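Local coordinates for protein M157 (Murid herpesvirus 1, PDB 2NYK) that serves as a viral MHC class I-like ligand recognised by Ly49 receptors on natural killer cells, at residues Phe25-Ile39 with Tyr73-Leu87. The protein carries 1 engineered substitution. Numbering follows the deposited sequence.
Sequences FEVTVTRGGVHKRTI and YVFLDIQKMRLNNLL
Val27, Val29 and Arg37 of a beta hairpin pack against Leu76, Lys80 and Leu87 of a helix: this is helix-on-sheet packing in the MHC class I-like platform, with the helix running along one face of the antiparallel sheet. Strand 25-30 runs at 31° to helix 73-87, their axes 8.4 Å apart at closest approach. Leu76 fills the Phe25-Ile39 end of the interface. Its CD2 presses on Val27 CG2 at 3.5 Å, tight for two methyls, and its other branch, CD1, rests against CG1 of Ile39. One helical turn after Leu76, Lys80 offers its CA and CB to Val27 CG1. Further along, chi1 of 166° sets Val29 CG1 anti to the backbone N, and there it meets Leu87 CD1 at 3.5 Å, the two side chains running past one another.

Lys80 bends at chi3 (78°) and carries its end past Val29 to the His35 ring. Its CD sits over that ring in a CH-pi contact, 4.1 Å from the centroid, and NZ lies above the same face, 3.4 Å from His35 NE2. NZ also stands over a face of the Arg37 guanidinium, where the like charges probably disfavour each other. Arg37 NH1 reaches a water at 2.7 Å that donates in turn to Tyr73 O, so one water bridges strand to helix. At the turn end, Arg31 NH2 bonds to Leu87 O (3.0 Å); the acceptor lies in the guanidinium plane, but the donor sits above the carbonyl plane. The same NH2 also bonds Leu91 O.

Beside strand 25-30, strand 96-106 continues the sheet; strand 46-51 flanks the other arm of the hairpin, its Trp50 making a cation-pi contact with Arg37, while helix 148-154 packs Ile153 onto Phe25 and Phe75.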
# COMPACT_ATOMS: atom_id res chain seq x y z
N PHE A 25 1.65 -7.69 5.05
CA PHE A 25 0.61 -8.68 4.83
C PHE A 25 -0.44 -8.45 5.89
O PHE A 25 -0.10 -8.40 7.09
CB PHE A 25 1.17 -10.10 5.00
CG PHE A 25 2.33 -10.42 4.12
CD1 PHE A 25 2.12 -10.95 2.85
CD2 PHE A 25 3.64 -10.21 4.57
CE1 PHE A 25 3.19 -11.26 2.02
CE2 PHE A 25 4.71 -10.51 3.78
CZ PHE A 25 4.50 -11.06 2.50
N GLU A 26 -1.70 -8.29 5.49
CA GLU A 26 -2.72 -8.02 6.48
C GLU A 26 -3.97 -8.87 6.25
O GLU A 26 -4.41 -9.04 5.12
CB GLU A 26 -3.08 -6.53 6.46
CG GLU A 26 -4.19 -6.13 7.42
CD GLU A 26 -4.27 -4.62 7.60
OE1 GLU A 26 -5.27 -4.13 8.13
OE2 GLU A 26 -3.33 -3.92 7.21
N VAL A 27 -4.55 -9.38 7.33
CA VAL A 27 -5.78 -10.15 7.22
C VAL A 27 -6.73 -9.70 8.31
O VAL A 27 -6.34 -9.56 9.47
CB VAL A 27 -5.55 -11.69 7.35
CG1 VAL A 27 -6.88 -12.43 7.26
CG2 VAL A 27 -4.61 -12.18 6.26
N THR A 28 -7.98 -9.47 7.91
CA THR A 28 -9.04 -9.10 8.83
C THR A 28 -10.16 -10.13 8.72
O THR A 28 -10.56 -10.51 7.61
CB THR A 28 -9.58 -7.69 8.52
OG1 THR A 28 -8.51 -6.74 8.64
CG2 THR A 28 -10.68 -7.33 9.48
N VAL A 29 -10.61 -10.62 9.86
CA VAL A 29 -11.75 -11.53 9.94
C VAL A 29 -12.80 -10.91 10.89
O VAL A 29 -12.47 -10.46 11.98
CB VAL A 29 -11.30 -12.92 10.43
CG1 VAL A 29 -12.48 -13.76 10.85
CG2 VAL A 29 -10.50 -13.65 9.35
N THR A 30 -14.05 -10.87 10.45
CA THR A 30 -15.14 -10.31 11.27
C THR A 30 -16.22 -11.36 11.48
O THR A 30 -16.45 -12.19 10.60
CB THR A 30 -15.77 -9.03 10.64
OG1 THR A 30 -14.75 -8.10 10.27
CG2 THR A 30 -16.73 -8.33 11.61
N ARG A 31 -16.86 -11.33 12.66
CA ARG A 31 -18.08 -12.13 12.91
C ARG A 31 -19.19 -11.68 11.97
O ARG A 31 -19.58 -10.50 11.96
CB ARG A 31 -18.55 -11.96 14.37
CG ARG A 31 -17.63 -12.59 15.40
CD ARG A 31 -18.13 -13.97 15.86
NE ARG A 31 -17.19 -14.58 16.82
CZ ARG A 31 -16.80 -14.01 17.96
NH1 ARG A 31 -17.25 -12.80 18.30
NH2 ARG A 31 -15.95 -14.63 18.76
N GLY A 32 -19.68 -12.63 11.16
CA GLY A 32 -20.64 -12.29 10.11
C GLY A 32 -20.07 -12.53 8.72
O GLY A 32 -20.66 -12.12 7.72
N GLY A 33 -18.92 -13.20 8.68
CA GLY A 33 -18.33 -13.68 7.44
C GLY A 33 -17.55 -12.69 6.57
O GLY A 33 -17.09 -13.07 5.49
N VAL A 34 -17.41 -11.45 7.02
CA VAL A 34 -16.67 -10.45 6.25
C VAL A 34 -15.17 -10.54 6.56
O VAL A 34 -14.74 -10.24 7.68
CB VAL A 34 -17.19 -9.01 6.49
CG1 VAL A 34 -16.35 -7.98 5.74
CG2 VAL A 34 -18.64 -8.89 6.05
N HIS A 35 -14.39 -10.98 5.57
CA HIS A 35 -12.93 -11.04 5.67
C HIS A 35 -12.25 -10.27 4.54
O HIS A 35 -12.88 -9.91 3.53
CB HIS A 35 -12.43 -12.49 5.70
CG HIS A 35 -12.82 -13.28 4.50
ND1 HIS A 35 -12.31 -13.03 3.24
CD2 HIS A 35 -13.68 -14.32 4.36
CE1 HIS A 35 -12.84 -13.88 2.38
NE2 HIS A 35 -13.67 -14.68 3.03
N LYS A 36 -10.96 -10.00 4.73
CA LYS A 36 -10.16 -9.31 3.74
C LYS A 36 -8.69 -9.63 3.95
O LYS A 36 -8.20 -9.62 5.07
CB LYS A 36 -10.41 -7.79 3.82
CG LYS A 36 -9.70 -6.99 2.72
CD LYS A 36 -9.89 -5.48 2.90
CE LYS A 36 -11.21 -5.00 2.25
NZ LYS A 36 -11.47 -3.52 2.41
N ARG A 37 -8.01 -9.91 2.85
CA ARG A 37 -6.57 -10.17 2.83
C ARG A 37 -5.94 -9.19 1.87
O ARG A 37 -6.47 -9.00 0.76
CB ARG A 37 -6.28 -11.60 2.34
CG ARG A 37 -6.69 -12.70 3.30
CD ARG A 37 -6.85 -14.00 2.54
NE ARG A 37 -8.11 -14.05 1.80
CZ ARG A 37 -8.39 -14.90 0.81
NH1 ARG A 37 -7.48 -15.77 0.37
NH2 ARG A 37 -9.59 -14.86 0.25
N THR A 38 -4.82 -8.60 2.25
CA THR A 38 -4.16 -7.61 1.40
C THR A 38 -2.64 -7.70 1.46
O THR A 38 -2.06 -8.19 2.44
CB THR A 38 -4.54 -6.14 1.76
OG1 THR A 38 -4.05 -5.82 3.06
CG2 THR A 38 -6.04 -5.93 1.72
N ILE A 39 -2.01 -7.22 0.40
CA ILE A 39 -0.56 -7.13 0.36
C ILE A 39 -0.26 -5.71 -0.08
O ILE A 39 -0.85 -5.24 -1.06
CB ILE A 39 0.08 -8.11 -0.64
CG1 ILE A 39 -0.22 -9.57 -0.27
CG2 ILE A 39 1.63 -7.90 -0.70
CD1 ILE A 39 0.23 -10.50 -1.34
N TYR A 73 0.07 -15.87 -1.05
CA TYR A 73 -1.32 -16.32 -0.94
C TYR A 73 -1.49 -17.28 0.22
O TYR A 73 -2.40 -17.14 1.03
CB TYR A 73 -1.81 -16.99 -2.24
CG TYR A 73 -3.20 -17.59 -2.04
CD1 TYR A 73 -4.33 -16.87 -2.39
CD2 TYR A 73 -3.38 -18.84 -1.43
CE1 TYR A 73 -5.61 -17.38 -2.18
CE2 TYR A 73 -4.66 -19.36 -1.21
CZ TYR A 73 -5.77 -18.62 -1.59
OH TYR A 73 -7.05 -19.10 -1.38
N VAL A 74 -0.62 -18.28 0.27
CA VAL A 74 -0.68 -19.30 1.31
C VAL A 74 -0.45 -18.70 2.70
O VAL A 74 -1.15 -19.07 3.64
CB VAL A 74 0.33 -20.45 1.01
CG1 VAL A 74 0.49 -21.39 2.21
CG2 VAL A 74 -0.10 -21.23 -0.24
N PHE A 75 0.51 -17.78 2.83
CA PHE A 75 0.74 -17.11 4.12
C PHE A 75 -0.55 -16.46 4.63
O PHE A 75 -0.96 -16.66 5.77
CB PHE A 75 1.85 -16.05 4.00
CG PHE A 75 2.11 -15.34 5.29
CD1 PHE A 75 2.88 -15.95 6.28
CD2 PHE A 75 1.54 -14.10 5.55
CE1 PHE A 75 3.08 -15.34 7.49
CE2 PHE A 75 1.79 -13.45 6.76
CZ PHE A 75 2.55 -14.07 7.72
N LEU A 76 -1.22 -15.72 3.76
CA LEU A 76 -2.46 -15.02 4.10
C LEU A 76 -3.61 -15.98 4.40
O LEU A 76 -4.42 -15.73 5.31
CB LEU A 76 -2.84 -14.11 2.94
CG LEU A 76 -1.90 -12.91 2.76
CD1 LEU A 76 -2.11 -12.25 1.41
CD2 LEU A 76 -2.09 -11.92 3.88
N ASP A 77 -3.69 -17.06 3.62
CA ASP A 77 -4.70 -18.11 3.80
C ASP A 77 -4.55 -18.77 5.17
O ASP A 77 -5.51 -18.93 5.88
CB ASP A 77 -4.57 -19.16 2.68
CG ASP A 77 -5.75 -20.12 2.65
OD1 ASP A 77 -5.55 -21.30 2.29
OD2 ASP A 77 -6.87 -19.71 2.98
N ILE A 78 -3.33 -19.12 5.53
CA ILE A 78 -3.03 -19.68 6.84
C ILE A 78 -3.38 -18.72 7.99
O ILE A 78 -3.98 -19.13 8.98
CB ILE A 78 -1.56 -20.11 6.95
CG1 ILE A 78 -1.28 -21.31 6.01
CG2 ILE A 78 -1.21 -20.43 8.40
CD1 ILE A 78 0.16 -21.83 6.06
N GLN A 79 -3.00 -17.44 7.86
CA GLN A 79 -3.38 -16.44 8.86
C GLN A 79 -4.91 -16.30 8.96
O GLN A 79 -5.46 -16.27 10.06
CB GLN A 79 -2.75 -15.07 8.54
CG GLN A 79 -1.22 -15.01 8.64
CD GLN A 79 -0.68 -15.42 10.00
OE1 GLN A 79 -1.33 -15.22 11.03
NE2 GLN A 79 0.53 -15.98 10.02
N LYS A 80 -5.59 -16.23 7.83
CA LYS A 80 -7.04 -16.18 7.86
C LYS A 80 -7.64 -17.35 8.64
O LYS A 80 -8.47 -17.14 9.52
CB LYS A 80 -7.63 -16.09 6.45
CG LYS A 80 -9.02 -15.50 6.46
CD LYS A 80 -9.66 -15.44 5.09
CE LYS A 80 -10.18 -16.80 4.67
NZ LYS A 80 -10.94 -16.72 3.40
N MET A 81 -7.21 -18.58 8.34
CA MET A 81 -7.73 -19.77 9.04
C MET A 81 -7.44 -19.71 10.53
O MET A 81 -8.31 -20.03 11.35
CB MET A 81 -7.15 -21.06 8.45
CG MET A 81 -7.55 -21.29 7.01
SD MET A 81 -7.04 -22.87 6.32
CE MET A 81 -5.26 -22.71 6.24
N ARG A 82 -6.23 -19.27 10.86
CA ARG A 82 -5.80 -19.07 12.23
C ARG A 82 -6.70 -18.10 13.00
O ARG A 82 -7.08 -18.38 14.14
CB ARG A 82 -4.38 -18.53 12.24
CG ARG A 82 -3.81 -18.27 13.59
CD ARG A 82 -2.60 -17.41 13.42
NE ARG A 82 -1.89 -17.19 14.67
CZ ARG A 82 -1.09 -16.15 14.89
NH1 ARG A 82 -0.89 -15.23 13.94
NH2 ARG A 82 -0.48 -16.03 16.07
N LEU A 83 -7.02 -16.97 12.37
CA LEU A 83 -7.88 -15.95 12.99
C LEU A 83 -9.32 -16.44 13.16
O LEU A 83 -9.94 -16.17 14.19
CB LEU A 83 -7.87 -14.64 12.21
CG LEU A 83 -6.59 -13.84 11.94
CD1 LEU A 83 -6.98 -12.43 11.56
CD2 LEU A 83 -5.60 -13.83 13.12
N ASN A 84 -9.84 -17.15 12.16
CA ASN A 84 -11.16 -17.80 12.24
C ASN A 84 -11.25 -18.70 13.45
O ASN A 84 -12.25 -18.69 14.16
CB ASN A 84 -11.45 -18.64 11.00
CG ASN A 84 -11.66 -17.81 9.76
OD1 ASN A 84 -12.39 -16.82 9.78
ND2 ASN A 84 -11.04 -18.23 8.66
N ASN A 85 -10.21 -19.50 13.65
CA ASN A 85 -10.10 -20.38 14.81
C ASN A 85 -10.12 -19.62 16.12
O ASN A 85 -10.81 -20.03 17.05
CB ASN A 85 -8.83 -21.23 14.74
CG ASN A 85 -9.04 -22.50 13.95
OD1 ASN A 85 -9.60 -22.48 12.84
ND2 ASN A 85 -8.58 -23.63 14.52
N LEU A 86 -9.37 -18.52 16.19
CA LEU A 86 -9.32 -17.70 17.39
C LEU A 86 -10.68 -17.13 17.77
O LEU A 86 -11.04 -17.10 18.95
CB LEU A 86 -8.30 -16.56 17.23
CG LEU A 86 -6.82 -16.97 17.30
CD1 LEU A 86 -5.93 -15.84 16.73
CD2 LEU A 86 -6.42 -17.36 18.75
N LEU A 87 -11.43 -16.67 16.76
CA LEU A 87 -12.78 -16.16 16.99
C LEU A 87 -13.69 -17.27 17.51
O LEU A 87 -14.24 -17.15 18.62
CB LEU A 87 -13.35 -15.53 15.71
CG LEU A 87 -12.87 -14.14 15.30
CD1 LEU A 87 -13.66 -13.66 14.11
CD2 LEU A 87 -12.99 -13.13 16.43
O HOH W 1 -4.83 -15.83 0.61